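Local coordinates for putative hydrolase (Shewanella frigidimarina, PDB 3LHO), which probably acts as an iron-dependent dioxygenase of the 2-oxoadipate dioxygenase/decarboxylase family, with nickel held at its metal site in this crystal, at residues 67-72 with 83-88; 165-170 with 235-240; 206-211 with 246-251. All blocks are in the same frame, centred on the assembly; numbering follows the deposited sequence. Where two conformers were deposited one is given.

Contact 1 (67-72 with 83-88); sequences VDSGDY and HFEHPD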
loop_
_atom_site.group_PDB
_atom_site.type_symbol
_atom_site.label_atom_id
_atom_site.label_comp_id
_atom_site.label_asym_id
_atom_site.label_seq_id
_atom_site.Cartn_x
_atom_site.Cartn_y
_atom_site.Cartn_z
ATOM N N VAL A 67 -3.738 15.043 -7.957
ATOM C CA VAL A 67 -2.705 15.809 -8.615
ATOM C C VAL A 67 -1.349 15.250 -8.199
ATOM O O VAL A 67 -1.137 14.977 -7.024
ATOM C CB VAL A 67 -2.789 17.287 -8.209
ATOM C CG1 VAL A 67 -1.629 18.092 -8.833
ATOM C CG2 VAL A 67 -4.180 17.871 -8.595
ATOM N N ASP A 68 -0.469 15.087 -9.174
ATOM C CA ASP A 68 0.905 14.696 -8.972
ATOM C C ASP A 68 1.584 15.659 -8.007
ATOM O O ASP A 68 1.623 16.840 -8.276
ATOM C CB ASP A 68 1.585 14.707 -10.352
ATOM C CG ASP A 68 2.990 14.215 -10.311
ATOM O OD1 ASP A 68 3.508 13.882 -9.199
ATOM O OD2 ASP A 68 3.571 14.148 -11.409
ATOM N N SER A 69 2.101 15.158 -6.888
ATOM C CA SER A 69 2.559 15.982 -5.780
ATOM C C SER A 69 3.948 15.628 -5.244
ATOM O O SER A 69 4.405 16.280 -4.325
ATOM C CB SER A 69 1.551 15.931 -4.614
ATOM O OG SER A 69 0.278 16.451 -5.006
ATOM N N GLY A 70 4.621 14.610 -5.777
ATOM C CA GLY A 70 5.952 14.226 -5.246
ATOM C C GLY A 70 6.547 13.052 -6.004
ATOM O O GLY A 70 5.812 12.149 -6.357
ATOM N N ASP A 71 7.852 13.105 -6.300
ATOM C CA ASP A 71 8.613 12.059 -7.015
ATOM C C ASP A 71 9.676 11.507 -6.062
ATOM O O ASP A 71 10.291 12.274 -5.339
ATOM C CB ASP A 71 9.300 12.653 -8.254
ATOM C CG ASP A 71 8.344 12.876 -9.421
ATOM O OD1 ASP A 71 7.129 12.603 -9.268
ATOM O OD2 ASP A 71 8.810 13.318 -10.488
ATOM N N TYR A 72 9.850 10.189 -6.042
ATOM C CA TYR A 72 10.783 9.522 -5.123
ATOM C C TYR A 72 11.552 8.425 -5.848
ATOM O O TYR A 72 11.025 7.756 -6.714
ATOM C CB TYR A 72 10.010 8.852 -3.982
ATOM C CG TYR A 72 9.055 9.784 -3.281
ATOM C CD1 TYR A 72 9.495 10.621 -2.268
ATOM C CD2 TYR A 72 7.727 9.854 -3.656
ATOM C CE1 TYR A 72 8.608 11.501 -1.627
ATOM C CE2 TYR A 72 6.839 10.722 -3.042
ATOM C CZ TYR A 72 7.276 11.525 -2.013
ATOM O OH TYR A 72 6.407 12.396 -1.416
ATOM N N HIS A 83 3.701 10.359 -5.186
ATOM C CA HIS A 83 2.480 10.510 -4.431
ATOM C C HIS A 83 1.604 11.578 -5.055
ATOM O O HIS A 83 2.095 12.482 -5.744
ATOM C CB HIS A 83 2.748 10.699 -2.909
ATOM C CG HIS A 83 2.712 12.113 -2.436
ATOM N ND1 HIS A 83 3.849 12.890 -2.295
ATOM C CD2 HIS A 83 1.672 12.877 -2.022
ATOM C CE1 HIS A 83 3.490 14.089 -1.845
ATOM N NE2 HIS A 83 2.171 14.103 -1.665
ATOM N N PHE A 84 0.286 11.383 -4.847
ATOM C CA PHE A 84 -0.783 12.206 -5.385
ATOM C C PHE A 84 -1.669 12.714 -4.248
ATOM O O PHE A 84 -1.916 11.989 -3.274
ATOM C CB PHE A 84 -1.630 11.411 -6.411
ATOM C CG PHE A 84 -0.815 10.807 -7.519
ATOM C CD1 PHE A 84 -0.095 9.621 -7.294
ATOM C CD2 PHE A 84 -0.721 11.424 -8.747
ATOM C CE1 PHE A 84 0.699 9.080 -8.277
ATOM C CE2 PHE A 84 0.075 10.884 -9.769
ATOM C CZ PHE A 84 0.784 9.695 -9.528
ATOM N N GLU A 85 -2.148 13.955 -4.408
ATOM C CA GLU A 85 -2.998 14.642 -3.448
ATOM C C GLU A 85 -4.307 15.115 -4.093
ATOM O O GLU A 85 -4.325 15.484 -5.287
ATOM C CB GLU A 85 -2.270 15.859 -2.892
ATOM C CG GLU A 85 -1.073 15.469 -2.031
ATOM C CD GLU A 85 -0.279 16.655 -1.522
ATOM O OE1 GLU A 85 -0.737 17.814 -1.681
ATOM O OE2 GLU A 85 0.827 16.405 -0.973
ATOM N N HIS A 86 -5.387 15.036 -3.309
ATOM C CA HIS A 86 -6.734 15.414 -3.745
ATOM C C HIS A 86 -7.064 16.794 -3.111
ATOM O O HIS A 86 -6.529 17.125 -2.031
ATOM C CB HIS A 86 -7.732 14.344 -3.318
ATOM C CG HIS A 86 -9.094 14.505 -3.901
ATOM N ND1 HIS A 86 -10.047 15.329 -3.346
ATOM C CD2 HIS A 86 -9.672 13.937 -4.990
ATOM C CE1 HIS A 86 -11.161 15.258 -4.061
ATOM N NE2 HIS A 86 -10.961 14.420 -5.068
ATOM N N PRO A 87 -7.875 17.619 -3.804
ATOM C CA PRO A 87 -8.210 18.952 -3.223
ATOM C C PRO A 87 -8.966 18.892 -1.880
ATOM O O PRO A 87 -8.897 19.837 -1.085
ATOM C CB PRO A 87 -9.061 19.628 -4.310
ATOM C CG PRO A 87 -9.314 18.589 -5.383
ATOM C CD PRO A 87 -8.273 17.514 -5.230
ATOM N N ASP A 88 -9.691 17.798 -1.645
ATOM C CA ASP A 88 -10.344 17.534 -0.360
ATOM C C ASP A 88 -9.367 16.878 0.635
ATOM O O ASP A 88 -8.942 15.708 0.448
ATOM C CB ASP A 88 -11.530 16.622 -0.609
ATOM C CG ASP A 88 -12.328 16.289 0.650
ATOM O OD1 ASP A 88 -11.962 16.675 1.768
ATOM O OD2 ASP A 88 -13.318 15.572 0.490
#
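The carbonyl oxygen of V67 is gripped by two donors, the backbone N of E85 across the sheet, 3.0 Å away, and the hydroxyl OG of S69 on its own strand, 2.9 Å away. OG comes from well above the carbonyl plane, not on a lone pair. With OG beside its own backbone N (chi1 -62°), S69 also rests the hydroxyl against the CB and CG methylenes of E85. V67 N returns a bond to E85 O at 2.8 Å, closing an antiparallel hydrogen-bonded pair; D68 and F84 form the non-hydrogen-bonded pair beside it. Here the hairpin of strands 67-74 and 79-85 forms one margin of the mixed sheet, and a classic beta bulge interrupts it, with S69 and G70 both opposite H83. S69 N bonds to H83 O, while H83 N reaches G70 O. The H83 imidazole is held at both nitrogens. ND1 meets Y72 OH at 2.7 Å, and NE2 donates to E85 OE2 at 2.8 Å on the anti side of the carboxylate, almost straight at 169° and close to the ring plane. These two bonds fix the rotation of the ring, and S69 CB packs over one of its faces in a CH-pi contact, 3.9 Å from the centroid. On the sheet face shared with D68, the F84 ring brings CD2 to within 3.7 Å of D68 CA, and helix 54-62 packs against F84 through A58 and T62.

Contact 2 (165-170 with 235-240); sequences HFTVSI and EFARRY. With NI (nickel (II) ion), chain B.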
loop_
_atom_site.group_PDB
_atom_site.type_symbol
_atom_site.label_atom_id
_atom_site.label_comp_id
_atom_site.label_asym_id
_atom_site.label_seq_id
_atom_site.Cartn_x
_atom_site.Cartn_y
_atom_site.Cartn_z
ATOM N N HIS A 165 -1.348 -1.310 1.659
ATOM C CA HIS A 165 -1.840 -0.887 2.998
ATOM C C HIS A 165 -2.649 0.390 2.944
ATOM O O HIS A 165 -2.529 1.176 1.995
ATOM C CB HIS A 165 -0.694 -0.766 4.032
ATOM C CG HIS A 165 0.369 0.228 3.685
ATOM N ND1 HIS A 165 1.495 -0.097 2.959
ATOM C CD2 HIS A 165 0.535 1.518 4.071
ATOM C CE1 HIS A 165 2.275 0.960 2.853
ATOM N NE2 HIS A 165 1.708 1.968 3.509
ATOM N N PHE A 166 -3.518 0.543 3.946
ATOM C CA PHE A 166 -4.068 1.834 4.353
ATOM C C PHE A 166 -3.324 2.325 5.579
ATOM O O PHE A 166 -2.895 1.508 6.403
ATOM C CB PHE A 166 -5.508 1.679 4.729
ATOM C CG PHE A 166 -6.400 1.618 3.562
ATOM C CD1 PHE A 166 -6.370 0.518 2.718
ATOM C CD2 PHE A 166 -7.301 2.656 3.307
ATOM C CE1 PHE A 166 -7.231 0.450 1.620
ATOM C CE2 PHE A 166 -8.192 2.559 2.226
ATOM C CZ PHE A 166 -8.101 1.496 1.366
ATOM N N THR A 167 -3.213 3.649 5.698
ATOM C CA THR A 167 -2.585 4.295 6.829
ATOM C C THR A 167 -3.488 5.342 7.472
ATOM O O THR A 167 -3.894 6.303 6.805
ATOM C CB THR A 167 -1.278 4.971 6.414
ATOM O OG1 THR A 167 -0.404 3.992 5.834
ATOM C CG2 THR A 167 -0.617 5.616 7.668
ATOM N N VAL A 168 -3.802 5.136 8.754
ATOM C CA VAL A 168 -4.583 6.057 9.554
ATOM C C VAL A 168 -3.854 7.340 9.840
ATOM O O VAL A 168 -2.659 7.320 10.143
ATOM C CB VAL A 168 -5.025 5.384 10.875
ATOM C CG1 VAL A 168 -5.781 6.366 11.763
ATOM C CG2 VAL A 168 -5.908 4.142 10.533
ATOM N N SER A 169 -4.560 8.468 9.714
ATOM C CA SER A 169 -4.002 9.738 10.044
ATOM C C SER A 169 -4.206 9.952 11.537
ATOM O O SER A 169 -5.352 10.181 11.993
ATOM C CB SER A 169 -4.712 10.872 9.290
ATOM O OG SER A 169 -4.269 12.125 9.783
ATOM N N ILE A 170 -3.092 9.908 12.269
ATOM C CA ILE A 170 -3.102 10.166 13.709
ATOM C C ILE A 170 -3.478 11.641 13.935
ATOM O O ILE A 170 -4.265 11.940 14.830
ATOM C CB ILE A 170 -1.740 9.821 14.377
ATOM C CG1 ILE A 170 -1.492 8.297 14.308
ATOM C CG2 ILE A 170 -1.714 10.294 15.838
ATOM C CD1 ILE A 170 -0.073 7.891 14.693
ATOM N N GLU A 235 -1.268 0.535 8.938
ATOM C CA GLU A 235 -0.259 1.505 9.327
ATOM C C GLU A 235 -0.901 2.761 9.953
ATOM O O GLU A 235 -2.094 3.000 9.776
ATOM C CB GLU A 235 0.528 1.881 8.092
ATOM C CG GLU A 235 1.841 2.645 8.318
ATOM C CD GLU A 235 2.648 2.771 7.012
ATOM O OE1 GLU A 235 2.272 3.625 6.169
ATOM O OE2 GLU A 235 3.644 2.020 6.815
ATOM N N PHE A 236 -0.087 3.522 10.697
ATOM C CA PHE A 236 -0.507 4.726 11.446
ATOM C C PHE A 236 0.561 5.763 11.234
ATOM O O PHE A 236 1.732 5.463 11.323
ATOM C CB PHE A 236 -0.706 4.376 12.934
ATOM C CG PHE A 236 -1.550 3.142 13.124
ATOM C CD1 PHE A 236 -2.921 3.237 13.202
ATOM C CD2 PHE A 236 -0.977 1.877 13.126
ATOM C CE1 PHE A 236 -3.702 2.087 13.288
ATOM C CE2 PHE A 236 -1.769 0.725 13.225
ATOM C CZ PHE A 236 -3.117 0.839 13.290
ATOM N N ALA A 237 0.176 6.993 10.907
ATOM C CA ALA A 237 1.166 8.040 10.655
ATOM C C ALA A 237 0.756 9.352 11.319
ATOM O O ALA A 237 -0.399 9.782 11.219
ATOM C CB ALA A 237 1.344 8.264 9.118
ATOM N N ARG A 238 1.717 9.980 11.996
ATOM C CA ARG A 238 1.591 11.341 12.431
ATOM C C ARG A 238 2.552 12.211 11.628
ATOM O O ARG A 238 3.738 11.955 11.627
ATOM C CB ARG A 238 1.904 11.475 13.919
ATOM C CG ARG A 238 1.743 12.909 14.436
ATOM C CD ARG A 238 1.746 13.009 15.950
ATOM N NE ARG A 238 1.840 14.414 16.381
ATOM C CZ ARG A 238 2.068 14.823 17.629
ATOM N NH1 ARG A 238 2.237 13.964 18.621
ATOM N NH2 ARG A 238 2.117 16.115 17.890
ATOM N N ARG A 239 2.029 13.258 10.989
ATOM C CA ARG A 239 2.868 14.241 10.323
ATOM C C ARG A 239 2.983 15.547 11.086
ATOM O O ARG A 239 2.049 15.957 11.785
ATOM C CB ARG A 239 2.325 14.536 8.931
ATOM C CG ARG A 239 2.334 13.345 8.012
ATOM C CD ARG A 239 1.608 13.689 6.695
ATOM N NE ARG A 239 1.642 12.500 5.872
ATOM C CZ ARG A 239 2.729 12.040 5.258
ATOM N NH1 ARG A 239 3.894 12.701 5.286
ATOM N NH2 ARG A 239 2.648 10.902 4.620
ATOM N N TYR A 240 4.137 16.200 10.918
ATOM C CA TYR A 240 4.429 17.462 11.560
ATOM C C TYR A 240 4.626 18.598 10.574
ATOM O O TYR A 240 4.940 18.363 9.389
ATOM C CB TYR A 240 5.657 17.315 12.442
ATOM C CG TYR A 240 5.462 16.386 13.616
ATOM C CD1 TYR A 240 5.511 15.004 13.458
ATOM C CD2 TYR A 240 5.277 16.884 14.899
ATOM C CE1 TYR A 240 5.345 14.160 14.539
ATOM C CE2 TYR A 240 5.121 16.051 15.969
ATOM C CZ TYR A 240 5.159 14.694 15.803
ATOM O OH TYR A 240 5.010 13.863 16.894
HETATM NI NI NI B . 2.802 3.700 4.075
HETATM O O HOH W 1 4.845 2.484 4.510
HETATM O O HOH W 2 4.300 5.026 4.458
HETATM O O HOH W 3 3.987 4.053 2.142
#
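E235 and T167 sit side by side as a parallel bridge between strands 165-169 and 235-239, and the E235 side chain runs from there to the metal. Its CB lies 3.2 Å from T167 OG1. CG, anti to the backbone N (chi1 -167°), touches both T167 OG1 and CG2 at van der Waals range, and CD nears T167 OG1 and the nickel ion before the two oxygens part. OE1 binds nickel at 2.2 Å. T167 OG1 donates to the same oxygen at 2.7 Å, from its anti side and 33° out of the carboxylate plane. OE2 accepts a 2.6 Å bond from water 1, itself a nickel ligand. H165 binds the metal through NE2 at 2.1 Å, its ring plane 63° from the carboxylate; H41 and three waters complete the site. Replacing T167 with a valine would probably leave OE1 without its second-shell donor and the carboxylate freer to turn. Further along, V168 CB packs 3.8 Å from F236 CD1 on the other face, and V168 O accepts from A237 N. Two histidines and one glutamate leave three water-filled positions, consistent with the iron centre of a glyoxalase-clan dioxygenase, where substrate and oxygen could displace water.

Contact 3 (206-211 with 246-251); sequences VLLEQS and QLYTGF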
loop_
_atom_site.group_PDB
_atom_site.type_symbol
_atom_site.label_atom_id
_atom_site.label_comp_id
_atom_site.label_asym_id
_atom_site.label_seq_id
_atom_site.Cartn_x
_atom_site.Cartn_y
_atom_site.Cartn_z
ATOM N N VAL A 206 12.116 14.442 12.459
ATOM C CA VAL A 206 12.128 14.134 11.026
ATOM C C VAL A 206 10.743 14.297 10.412
ATOM O O VAL A 206 10.509 13.880 9.263
ATOM C CB VAL A 206 12.737 12.722 10.720
ATOM C CG1 VAL A 206 14.215 12.676 11.204
ATOM C CG2 VAL A 206 11.930 11.578 11.346
ATOM N N LEU A 207 9.842 14.904 11.193
ATOM C CA LEU A 207 8.529 15.387 10.741
ATOM C C LEU A 207 7.504 14.287 10.377
ATOM O O LEU A 207 6.446 14.572 9.801
ATOM C CB LEU A 207 8.680 16.361 9.578
ATOM C CG LEU A 207 9.626 17.530 9.798
ATOM C CD1 LEU A 207 9.684 18.336 8.514
ATOM C CD2 LEU A 207 9.211 18.404 10.979
ATOM N N LEU A 208 7.814 13.050 10.741
ATOM C CA LEU A 208 6.980 11.907 10.401
ATOM C C LEU A 208 7.221 10.767 11.379
ATOM O O LEU A 208 8.364 10.393 11.643
ATOM C CB LEU A 208 7.240 11.435 8.953
ATOM C CG LEU A 208 6.456 10.203 8.467
ATOM C CD1 LEU A 208 4.980 10.517 8.482
ATOM C CD2 LEU A 208 6.880 9.752 7.043
ATOM N N GLU A 209 6.136 10.214 11.916
ATOM C CA GLU A 209 6.216 9.020 12.755
ATOM C C GLU A 209 5.252 8.001 12.223
ATOM O O GLU A 209 4.122 8.352 11.922
ATOM C CB GLU A 209 5.850 9.324 14.201
ATOM C CG GLU A 209 6.847 10.181 14.950
ATOM C CD GLU A 209 6.281 10.703 16.277
ATOM O OE1 GLU A 209 5.148 11.218 16.313
ATOM O OE2 GLU A 209 6.975 10.587 17.297
ATOM N N GLN A 210 5.675 6.739 12.127
ATOM C CA GLN A 210 4.806 5.677 11.634
ATOM C C GLN A 210 4.941 4.437 12.491
ATOM O O GLN A 210 5.983 4.202 13.106
ATOM C CB GLN A 210 5.106 5.341 10.162
ATOM C CG GLN A 210 4.799 6.465 9.176
ATOM C CD GLN A 210 5.070 6.089 7.717
ATOM O OE1 GLN A 210 6.212 5.949 7.311
ATOM N NE2 GLN A 210 4.017 5.935 6.936
ATOM N N SER A 211 3.859 3.672 12.552
ATOM C CA SER A 211 3.846 2.385 13.224
ATOM C C SER A 211 2.896 1.504 12.434
ATOM O O SER A 211 2.181 2.009 11.562
ATOM C CB SER A 211 3.355 2.560 14.667
ATOM O OG SER A 211 1.993 2.932 14.667
ATOM N N GLN A 246 3.102 24.164 6.580
ATOM C CA GLN A 246 2.386 23.046 5.917
ATOM C C GLN A 246 2.925 21.712 6.425
ATOM O O GLN A 246 4.095 21.603 6.802
ATOM C CB GLN A 246 2.580 23.096 4.402
ATOM C CG GLN A 246 2.053 24.341 3.731
ATOM C CD GLN A 246 2.909 24.747 2.531
ATOM O OE1 GLN A 246 3.411 25.871 2.479
ATOM N NE2 GLN A 246 3.104 23.828 1.581
ATOM N N LEU A 247 2.085 20.689 6.422
ATOM C CA LEU A 247 2.513 19.370 6.894
ATOM C C LEU A 247 3.542 18.789 5.924
ATOM O O LEU A 247 3.451 18.989 4.720
ATOM C CB LEU A 247 1.321 18.427 7.051
ATOM C CG LEU A 247 0.320 18.770 8.156
ATOM C CD1 LEU A 247 -0.804 17.758 8.152
ATOM C CD2 LEU A 247 1.006 18.813 9.500
ATOM N N TYR A 248 4.560 18.133 6.473
ATOM C CA TYR A 248 5.516 17.341 5.679
ATOM C C TYR A 248 4.725 16.264 4.965
ATOM O O TYR A 248 3.996 15.522 5.614
ATOM C CB TYR A 248 6.569 16.701 6.590
ATOM C CG TYR A 248 7.496 15.716 5.914
ATOM C CD1 TYR A 248 8.369 16.123 4.894
ATOM C CD2 TYR A 248 7.536 14.385 6.319
ATOM C CE1 TYR A 248 9.226 15.215 4.282
ATOM C CE2 TYR A 248 8.397 13.464 5.721
ATOM C CZ TYR A 248 9.242 13.885 4.707
ATOM O OH TYR A 248 10.068 12.958 4.121
ATOM N N THR A 249 4.893 16.148 3.649
ATOM C CA THR A 249 4.092 15.194 2.851
ATOM C C THR A 249 4.856 13.957 2.381
ATOM O O THR A 249 4.318 13.158 1.628
ATOM C CB THR A 249 3.508 15.896 1.615
ATOM O OG1 THR A 249 4.572 16.492 0.885
ATOM C CG2 THR A 249 2.531 17.004 2.034
ATOM N N GLY A 250 6.099 13.785 2.816
ATOM C CA GLY A 250 6.933 12.666 2.360
ATOM C C GLY A 250 6.626 11.350 3.061
ATOM O O GLY A 250 5.771 11.279 3.969
ATOM N N PHE A 251 7.322 10.296 2.648
ATOM C CA PHE A 251 6.936 8.940 3.059
ATOM C C PHE A 251 8.013 8.137 3.782
ATOM O O PHE A 251 7.742 7.001 4.248
ATOM C CB PHE A 251 6.344 8.185 1.857
ATOM C CG PHE A 251 4.988 8.678 1.494
ATOM C CD1 PHE A 251 4.846 9.764 0.656
ATOM C CD2 PHE A 251 3.858 8.119 2.066
ATOM C CE1 PHE A 251 3.625 10.254 0.374
ATOM C CE2 PHE A 251 2.621 8.607 1.776
ATOM C CZ PHE A 251 2.496 9.679 0.939
#
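L207 and Y248 bring the two backbones nearest, their CA atoms 6.2 Å apart, as the start of edge strand 208-212 meets the irregular loop that follows strand 235-239. The touching parts run 54° apart and share no hydrogen bond. A G1 beta bulge, in which L207 and L208 both face S203, begins the strand at the outer margin of the mixed sheet; the positive phi of L207, 70°, belongs to this bulge. Y248 supplies most of the loop's side of the packing. Its CG is anti to the backbone N (chi1 172°), which sets the ring beside L207 O and L208 CB, and its CB abuts L207 CB at 3.7 Å, the two side chains crossing at about a right angle. L208 CB approaches the ring edge near its plane, 4.0 Å from Y248 CD2. Over one ring face, G250 N lies centrally, 3.5 Å above the plane, as the loop folds back on its own tyrosine, while Y248 OH bonds to V252 O further along the chain. R239, on strand 235-239, bonds to the carbonyl oxygens of Y248 and G250. L208 meets the loop's backbone with one methyl: CD2 lies 3.6 Å from G250 O and 3.8 Å from F251 C.

Following the chain from the N terminus, contact 1 comes first and closes the short hairpin of strands 67-74 and 79-85 at one margin of the mixed sheet. Contact 2 then joins the neighbouring strands 165-169 and 235-239 across a long excursion that includes strand 208-212. Contact 3 opens within that excursion and closes after it, so contacts 2 and 3 cross, uniting the metal-bearing strands with the opposite margin. Y240 OH reaches E209 OE1, binding these two contacts together. The 246-251 loop finally returns to the first hairpin, where F251 and T249 pack on H83, so contact 3 touches both others while contacts 1 and 2 remain apart.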